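Local coordinates for protein heme oxygenase (mycobilin-producing) (Mycobacterium tuberculosis, PDB 3HX9) that degrades heme, probably by oxidative opening of the porphyrin to mycobilin with release of iron, and can hold two hemes in its active site, at residues A[61-64]-A[65-68]. Sequence-based numbering, arbitrary orientation.
Sequences EAFQ and AWAN. With HEM (protoporphyrin IX containing Fe), chain C.
F63, W66 and A67 meet on the buried side of helix 60-68, a worked example of how i/i+3 and i/i+4 spacing gathers apolar groups into a pocket wall. The methyl of A67 lies over one face of the phenyl ring of F63, a CH-pi contact with CB 4.0 Å from the ring centroid and 21° off its normal. W66 approaches the same ring differently: its benzo edge comes up to F63, with CZ3 4.0 Å from F63 CE1, and CE1 lies near the indole plane. Both aromatic side chains have CG anti to the backbone N, which sends the rings to the heme-facing side, where they meet at an incline. W57 meets both, edge-to-face with F63, and L89 of strand 87-99 touches F63.

Beneath the rings runs the alpha-helical ladder of backbone hydrogen bonds, A65 to E61, W66 to A62, A67 to F63 and N68 to Q64. The bond from A67 N to F63 O is the straightest, 2.9 Å long with an N-H...O angle of 175°, and it joins the two residues whose side chains form the CH-pi contact.

On the more polar side, the side chains of Q64 and N68 pass at an angle, with Q64 OE1 3.8 Å from N68 OD1, a proximity of two oxygens and not a bond. The bend at chi2 folds the Q64 chain back, and NE2 is hydrogen-bonded to D60 OD1, one turn earlier.

Heme contacts continue the apolar surface: W66 CH2, in a residue predicted to stabilise the transition state, is 3.7 Å from CAC, and A67 CB is 3.7 Å from CBC of the same heme. The second heme touches F63 and W66. The chemistry is thus that of a hydrophobic wall, which meets the vinyl group of one heme through van der Waals contacts between carbon atoms.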
ATOM      1  N   GLU A  61      13.773  -4.540 -11.340  1.00 20.86           N
ATOM      2  CA  GLU A  61      15.264  -4.474 -11.447  1.00 23.38           C
ATOM      3  C   GLU A  61      15.806  -3.221 -10.761  1.00 22.08           C
ATOM      4  O   GLU A  61      16.916  -3.257 -10.155  1.00 22.22           O
ATOM      5  CB  GLU A  61      15.744  -4.532 -12.914  1.00 25.50           C
ATOM      6  CG  GLU A  61      15.939  -5.948 -13.412  1.00 34.59           C
ATOM      7  CD  GLU A  61      15.846  -6.070 -14.954  1.00 45.50           C
ATOM      8  OE1 GLU A  61      16.604  -5.334 -15.646  1.00 49.99           O
ATOM      9  OE2 GLU A  61      15.020  -6.903 -15.464  1.00 48.08           O
ATOM     10  N   ALA A  62      15.035  -2.127 -10.837  1.00 20.02           N
ATOM     11  CA  ALA A  62      15.452  -0.905 -10.238  1.00 20.04           C
ATOM     12  C   ALA A  62      15.498  -1.078  -8.732  1.00 19.29           C
ATOM     13  O   ALA A  62      16.480  -0.695  -8.072  1.00 19.78           O
ATOM     14  CB  ALA A  62      14.492   0.290 -10.618  1.00 19.76           C
ATOM     15  N   PHE A  63      14.447  -1.683  -8.201  1.00 16.43           N
ATOM     16  CA  PHE A  63      14.434  -1.954  -6.762  1.00 16.32           C
ATOM     17  C   PHE A  63      15.613  -2.855  -6.350  1.00 16.43           C
ATOM     18  O   PHE A  63      16.335  -2.545  -5.398  1.00 18.18           O
ATOM     19  CB  PHE A  63      13.136  -2.589  -6.339  1.00 14.22           C
ATOM     20  CG  PHE A  63      13.183  -3.145  -4.931  1.00 15.40           C
ATOM     21  CD1 PHE A  63      13.173  -2.283  -3.820  1.00 18.46           C
ATOM     22  CD2 PHE A  63      13.300  -4.482  -4.764  1.00 15.16           C
ATOM     23  CE1 PHE A  63      13.246  -2.794  -2.519  1.00 17.25           C
ATOM     24  CE2 PHE A  63      13.383  -5.068  -3.482  1.00 17.42           C
ATOM     25  CZ  PHE A  63      13.358  -4.179  -2.355  1.00 17.22           C
ATOM     26  N   GLN A  64      15.789  -3.969  -7.056  1.00 17.10           N
ATOM     27  CA  GLN A  64      16.863  -4.875  -6.723  1.00 19.51           C
ATOM     28  C   GLN A  64      18.240  -4.205  -6.761  1.00 19.82           C
ATOM     29  O   GLN A  64      19.117  -4.517  -5.921  1.00 21.49           O
ATOM     30  CB  GLN A  64      16.833  -6.112  -7.573  1.00 19.95           C
ATOM     31  CG  GLN A  64      15.480  -6.901  -7.465  1.00 22.29           C
ATOM     32  CD  GLN A  64      15.219  -7.607  -6.149  1.00 31.06           C
ATOM     33  OE1 GLN A  64      16.156  -7.892  -5.403  1.00 32.74           O
ATOM     34  NE2 GLN A  64      13.920  -7.960  -5.872  1.00 31.30           N
ATOM     35  N   ALA A  65      18.456  -3.323  -7.710  1.00 19.62           N
ATOM     36  CA  ALA A  65      19.768  -2.679  -7.801  1.00 21.67           C
ATOM     37  C   ALA A  65      20.046  -1.845  -6.550  1.00 21.12           C
ATOM     38  O   ALA A  65      21.140  -1.873  -6.017  1.00 21.28           O
ATOM     39  CB  ALA A  65      19.838  -1.810  -9.065  1.00 21.53           C
ATOM     40  N   TRP A  66      19.042  -1.097  -6.117  1.00 19.42           N
ATOM     41  CA  TRP A  66      19.133  -0.243  -4.916  1.00 18.14           C
ATOM     42  C   TRP A  66      19.277  -1.061  -3.633  1.00 17.45           C
ATOM     43  O   TRP A  66      20.201  -0.840  -2.833  1.00 18.25           O
ATOM     44  CB  TRP A  66      17.876   0.612  -4.819  1.00 17.79           C
ATOM     45  CG  TRP A  66      17.832   1.404  -3.594  1.00 18.40           C
ATOM     46  CD1 TRP A  66      18.530   2.562  -3.328  1.00 23.12           C
ATOM     47  CD2 TRP A  66      16.982   1.169  -2.476  1.00 19.77           C
ATOM     48  NE1 TRP A  66      18.179   3.044  -2.074  1.00 18.16           N
ATOM     49  CE2 TRP A  66      17.255   2.190  -1.519  1.00 19.77           C
ATOM     50  CE3 TRP A  66      16.033   0.159  -2.171  1.00 18.37           C
ATOM     51  CZ2 TRP A  66      16.559   2.273  -0.283  1.00 21.45           C
ATOM     52  CZ3 TRP A  66      15.371   0.230  -0.935  1.00 20.91           C
ATOM     53  CH2 TRP A  66      15.643   1.281  -0.012  1.00 19.97           C
ATOM     54  N   ALA A  67      18.370  -2.018  -3.448  1.00 19.04           N
ATOM     55  CA  ALA A  67      18.308  -2.835  -2.235  1.00 18.42           C
ATOM     56  C   ALA A  67      19.591  -3.652  -2.047  1.00 19.94           C
ATOM     57  O   ALA A  67      20.012  -3.898  -0.907  1.00 19.64           O
ATOM     58  CB  ALA A  67      17.096  -3.788  -2.366  1.00 18.87           C
ATOM     59  N   ASN A  68      20.175  -4.124  -3.139  1.00 20.91           N
ATOM     60  CA  ASN A  68      21.370  -4.957  -2.997  1.00 23.84           C
ATOM     61  C   ASN A  68      22.650  -4.141  -2.973  1.00 22.77           C
ATOM     62  O   ASN A  68      23.723  -4.686  -2.692  1.00 22.58           O
ATOM     63  CB  ASN A  68      21.513  -6.045  -4.068  1.00 24.83           C
ATOM     64  CG  ASN A  68      20.208  -6.808  -4.386  1.00 31.50           C
ATOM     65  OD1 ASN A  68      19.402  -7.084  -3.541  1.00 37.67           O
ATOM     66  ND2 ASN A  68      20.022  -7.136  -5.675  1.00 39.87           N
TER
HETATM   67  CHA HEM C 300      18.325   3.254   8.010  1.00 21.78           C
HETATM   68  CHB HEM C 300      18.839  -0.830  10.605  1.00 20.59           C
HETATM   69  CHC HEM C 300      18.269  -3.360   6.456  1.00 21.85           C
HETATM   70  CHD HEM C 300      17.110   0.667   4.101  1.00 19.31           C
HETATM   71  C1A HEM C 300      18.548   2.373   9.061  1.00 23.45           C
HETATM   72  C2A HEM C 300      18.856   2.728  10.399  1.00 26.15           C
HETATM   73  C3A HEM C 300      18.956   1.611  11.124  1.00 27.61           C
HETATM   74  C4A HEM C 300      18.768   0.489  10.236  1.00 22.97           C
HETATM   75  CMA HEM C 300      19.296   1.502  12.615  1.00 31.00           C
HETATM   76  CAA HEM C 300      19.037   4.161  10.934  1.00 31.81           C
HETATM   77  CBA HEM C 300      17.711   4.659  11.430  1.00 41.90           C
HETATM   78  CGA HEM C 300      18.003   5.638  12.538  1.00 49.55           C
HETATM   79  O1A HEM C 300      18.100   5.156  13.721  1.00 51.94           O
HETATM   80  O2A HEM C 300      18.158   6.870  12.209  1.00 50.16           O
HETATM   81  C1B HEM C 300      18.791  -1.845   9.693  1.00 18.63           C
HETATM   82  C2B HEM C 300      18.933  -3.266   9.974  1.00 19.89           C
HETATM   83  C3B HEM C 300      18.757  -3.946   8.860  1.00 21.92           C
HETATM   84  C4B HEM C 300      18.477  -2.989   7.787  1.00 20.18           C
HETATM   85  CMB HEM C 300      19.274  -3.790  11.382  1.00 22.58           C
HETATM   86  CAB HEM C 300      18.840  -5.472   8.609  1.00 25.10           C
HETATM   87  CBB HEM C 300      18.484  -6.365   9.512  1.00 32.09           C
HETATM   88  C1C HEM C 300      17.903  -2.483   5.442  1.00 20.38           C
HETATM   89  C2C HEM C 300      17.565  -2.831   4.110  1.00 20.38           C
HETATM   90  C3C HEM C 300      17.239  -1.737   3.457  1.00 18.02           C
HETATM   91  C4C HEM C 300      17.403  -0.627   4.401  1.00 18.18           C
HETATM   92  CMC HEM C 300      17.583  -4.272   3.522  1.00 20.51           C
HETATM   93  CAC HEM C 300      16.746  -1.574   2.007  1.00 20.24           C
HETATM   94  CBC HEM C 300      16.696  -2.540   1.082  1.00 20.90           C
HETATM   95  C1D HEM C 300      17.372   1.730   4.921  1.00 19.42           C
HETATM   96  C2D HEM C 300      17.306   3.118   4.509  1.00 18.88           C
HETATM   97  C3D HEM C 300      17.691   3.882   5.704  1.00 18.66           C
HETATM   98  C4D HEM C 300      17.942   2.927   6.746  1.00 20.83           C
HETATM   99  CMD HEM C 300      16.898   3.683   3.126  1.00 20.59           C
HETATM  100  CAD HEM C 300      17.778   5.449   5.741  1.00 20.85           C
HETATM  101  CBD HEM C 300      19.239   5.805   5.495  1.00 28.18           C
HETATM  102  CGD HEM C 300      19.584   7.290   5.505  1.00 36.25           C
HETATM  103  O1D HEM C 300      20.516   7.660   4.709  1.00 37.83           O
HETATM  104  O2D HEM C 300      18.977   8.106   6.272  1.00 38.39           O
HETATM  105  NA  HEM C 300      18.499   0.979   8.976  1.00 21.90           N
HETATM  106  NB  HEM C 300      18.447  -1.724   8.377  1.00 19.85           N
HETATM  107  NC  HEM C 300      17.776  -1.104   5.632  1.00 19.74           N
HETATM  108  ND  HEM C 300      17.728   1.653   6.226  1.00 20.69           N
HETATM  109 FE   HEM C 300      18.328  -0.043   7.248  1.00 21.71          FE